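Putative aldo/keto reductase (Salmonella enterica subsp. enterica serovar Typhimurium, PDB 4R9O) probably works as an NADP-dependent oxidoreductase of the aldo/keto reductase family, built on a TIM-barrel fold. Local coordinates at residues C[33-38]-C[71-76]. Sequence-based numbering, arbitrary orientation.
Sequences SARQLV and LTLAPH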
ATOM      1  N   SER C  33     -39.440   3.626  24.961  1.00 45.71           N
ATOM      2  CA  SER C  33     -39.775   3.353  26.351  1.00 43.20           C
ATOM      3  C   SER C  33     -39.555   1.867  26.596  1.00 40.98           C
ATOM      4  O   SER C  33     -39.460   1.085  25.642  1.00 37.90           O
ATOM      5  CB  SER C  33     -41.225   3.726  26.654  1.00 44.57           C
ATOM      6  OG  SER C  33     -42.098   2.880  25.935  1.00 45.38           O
ATOM      7  N   ALA C  34     -39.484   1.467  27.860  1.00 40.42           N
ATOM      8  CA  ALA C  34     -39.270   0.058  28.165  1.00 39.27           C
ATOM      9  C   ALA C  34     -40.435  -0.779  27.622  1.00 38.75           C
ATOM     10  O   ALA C  34     -40.229  -1.893  27.144  1.00 36.92           O
ATOM     11  CB  ALA C  34     -39.101  -0.148  29.664  1.00 39.44           C
ATOM     12  N   ARG C  35     -41.649  -0.223  27.674  1.00 36.34           N
ATOM     13  CA  ARG C  35     -42.833  -0.924  27.178  1.00 38.97           C
ATOM     14  C   ARG C  35     -42.825  -1.073  25.654  1.00 41.34           C
ATOM     15  O   ARG C  35     -43.206  -2.119  25.121  1.00 42.69           O
ATOM     16  CB  ARG C  35     -44.108  -0.213  27.645  1.00 40.00           C
ATOM     17  CG  ARG C  35     -44.722  -0.835  28.894  1.00 42.54           C
ATOM     18  CD  ARG C  35     -45.603   0.151  29.667  1.00 44.88           C
ATOM     19  NE  ARG C  35     -44.756   0.925  30.564  0.58 48.86           N
ATOM     20  CZ  ARG C  35     -44.509   0.603  31.829  1.00 51.26           C
ATOM     21  NH1 ARG C  35     -45.093  -0.454  32.381  1.00 49.59           N
ATOM     22  NH2 ARG C  35     -43.694   1.362  32.548  1.00 53.44           N
ATOM     23  N   GLN C  36     -42.370  -0.043  24.951  1.00 42.17           N
ATOM     24  CA  GLN C  36     -42.230  -0.139  23.504  1.00 41.87           C
ATOM     25  C   GLN C  36     -41.165  -1.164  23.101  1.00 39.67           C
ATOM     26  O   GLN C  36     -41.294  -1.839  22.078  1.00 37.80           O
ATOM     27  CB  GLN C  36     -41.897   1.226  22.912  1.00 41.51           C
ATOM     28  CG  GLN C  36     -43.123   2.093  22.668  1.00 40.53           C
ATOM     29  CD  GLN C  36     -42.750   3.483  22.212  1.00 41.12           C
ATOM     30  OE1 GLN C  36     -41.814   4.087  22.743  1.00 43.70           O
ATOM     31  NE2 GLN C  36     -43.470   4.001  21.216  1.00 40.75           N
ATOM     32  N   LEU C  37     -40.119  -1.284  23.909  1.00 33.05           N
ATOM     33  CA  LEU C  37     -39.076  -2.271  23.656  1.00 33.32           C
ATOM     34  C   LEU C  37     -39.617  -3.693  23.849  1.00 36.52           C
ATOM     35  O   LEU C  37     -39.289  -4.602  23.084  1.00 37.80           O
ATOM     36  CB  LEU C  37     -37.883  -2.017  24.571  1.00 34.93           C
ATOM     37  CG  LEU C  37     -36.663  -2.910  24.394  1.00 35.14           C
ATOM     38  CD1 LEU C  37     -36.256  -2.932  22.925  1.00 28.72           C
ATOM     39  CD2 LEU C  37     -35.539  -2.401  25.285  1.00 35.85           C
ATOM     40  N   VAL C  38     -40.460  -3.875  24.863  1.00 37.82           N
ATOM     41  CA  VAL C  38     -41.128  -5.154  25.074  1.00 39.38           C
ATOM     42  C   VAL C  38     -41.877  -5.588  23.814  1.00 39.77           C
ATOM     43  O   VAL C  38     -41.743  -6.726  23.359  1.00 37.13           O
ATOM     44  CB  VAL C  38     -42.125  -5.092  26.256  1.00 41.15           C
ATOM     45  CG1 VAL C  38     -43.055  -6.300  26.235  1.00 39.92           C
ATOM     46  CG2 VAL C  38     -41.374  -4.986  27.585  1.00 42.65           C
ATOM     47  N   LEU C  71     -36.923  -6.780  29.912  1.00 35.94           N
ATOM     48  CA  LEU C  71     -36.982  -8.143  30.434  1.00 38.04           C
ATOM     49  C   LEU C  71     -37.611  -8.207  31.824  1.00 42.10           C
ATOM     50  O   LEU C  71     -38.197  -9.224  32.198  1.00 43.24           O
ATOM     51  CB  LEU C  71     -35.583  -8.764  30.474  1.00 38.21           C
ATOM     52  CG  LEU C  71     -34.971  -9.076  29.118  1.00 35.99           C
ATOM     53  CD1 LEU C  71     -33.655  -9.853  29.269  1.00 37.41           C
ATOM     54  CD2 LEU C  71     -35.970  -9.829  28.239  1.00 36.19           C
ATOM     55  N   THR C  72     -37.486  -7.126  32.587  1.00 41.65           N
ATOM     56  CA  THR C  72     -38.052  -7.085  33.924  1.00 43.99           C
ATOM     57  C   THR C  72     -39.569  -6.929  33.842  1.00 45.24           C
ATOM     58  O   THR C  72     -40.292  -7.525  34.627  1.00 46.58           O
ATOM     59  CB  THR C  72     -37.440  -5.948  34.771  1.00 43.18           C
ATOM     60  OG1 THR C  72     -36.047  -6.209  34.987  1.00 42.89           O
ATOM     61  CG2 THR C  72     -38.139  -5.835  36.116  1.00 43.17           C
ATOM     62  N   LEU C  73     -40.042  -6.157  32.870  1.00 45.89           N
ATOM     63  CA  LEU C  73     -41.479  -6.001  32.643  1.00 48.64           C
ATOM     64  C   LEU C  73     -42.101  -7.262  32.044  1.00 51.52           C
ATOM     65  O   LEU C  73     -43.290  -7.517  32.224  1.00 55.20           O
ATOM     66  CB  LEU C  73     -41.754  -4.811  31.726  1.00 47.08           C
ATOM     67  CG  LEU C  73     -41.419  -3.423  32.264  1.00 48.25           C
ATOM     68  CD1 LEU C  73     -41.595  -2.376  31.180  1.00 49.23           C
ATOM     69  CD2 LEU C  73     -42.273  -3.095  33.474  1.00 49.20           C
ATOM     70  N   ALA C  74     -41.299  -8.041  31.328  1.00 48.90           N
ATOM     71  CA  ALA C  74     -41.791  -9.250  30.671  1.00 50.15           C
ATOM     72  C   ALA C  74     -40.812 -10.415  30.836  1.00 51.53           C
ATOM     73  O   ALA C  74     -40.124 -10.786  29.885  1.00 49.44           O
ATOM     74  CB  ALA C  74     -42.048  -8.977  29.195  1.00 47.23           C
ATOM     75  N   PRO C  75     -40.757 -11.002  32.049  1.00 54.20           N
ATOM     76  CA  PRO C  75     -39.757 -12.011  32.435  1.00 53.18           C
ATOM     77  C   PRO C  75     -39.891 -13.342  31.705  1.00 53.54           C
ATOM     78  O   PRO C  75     -38.949 -14.133  31.719  1.00 55.93           O
ATOM     79  CB  PRO C  75     -40.013 -12.196  33.934  1.00 54.67           C
ATOM     80  CG  PRO C  75     -41.431 -11.814  34.119  1.00 55.39           C
ATOM     81  CD  PRO C  75     -41.668 -10.686  33.163  1.00 54.83           C
ATOM     82  N   HIS C  76     -41.034 -13.583  31.075  1.00 53.93           N
ATOM     83  CA  HIS C  76     -41.236 -14.804  30.306  1.00 52.90           C
ATOM     84  C   HIS C  76     -40.425 -14.788  29.007  1.00 49.52           C
ATOM     85  O   HIS C  76     -40.170 -15.838  28.420  1.00 50.19           O
ATOM     86  CB  HIS C  76     -42.723 -14.999  29.996  1.00 54.09           C
ATOM     87  CG  HIS C  76     -43.310 -13.909  29.153  1.00 53.91           C
ATOM     88  ND1 HIS C  76     -43.606 -12.659  29.653  1.00 53.12           N
ATOM     89  CD2 HIS C  76     -43.652 -13.881  27.843  1.00 52.68           C
ATOM     90  CE1 HIS C  76     -44.100 -11.907  28.686  1.00 51.81           C
ATOM     91  NE2 HIS C  76     -44.142 -12.625  27.579  1.00 52.13           N
TER
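In the TIM barrel of this aldo/keto reductase, two neighbouring helices of the outer layer meet where A34, R35 and V38, in the first two turns of helix 34-46, receive L73, the last residue of helix 63-73, and A74 just after it. The contact is apolar and lies near the protein surface, about 22 Å from the centre of the chain to the centre of the contact, away from the probable NADP and active-site residues. L73 is the largest contributor. Its CG stands beside its own backbone N and anti to the carbonyl carbon (chi1 -66°), which carries the branched end toward helix 34-46. There CD1 packs on the methyl of A34, with 3.7 Å between L73 CD1 and A34 CB; alanine suits this place because its small side chain lets the leucine come down close to the helix backbone. R35 lies over the same leucine. Bent at chi3 (-86°), its chain crosses L73 at about a right angle and lays one face of the guanidinium over CD1, while R35 NH1 comes within 4.0 Å of L73 CD2. An arginine suits this exposed place, since its flat face can rest on a hydrocarbon while its charged N-H groups need not be buried. One turn on from A34, V38 uses both its branches: CG2 faces L73 CB, and V38 CG1 lies 4.1 Å from A74 CB, at the residue where the chain leaves helical geometry. Valine's branching at the beta carbon lets one short side chain meet two neighbours at once. V38 also touches A70 of helix 63-73, continuing the packing. The helix that receives L73 starts with a capping box: S33 OG accepts from Q36 N at 3.1 Å, and in return Q36 OE1 takes the S33 N-H on a lone pair, the N-H...O angle being 172°.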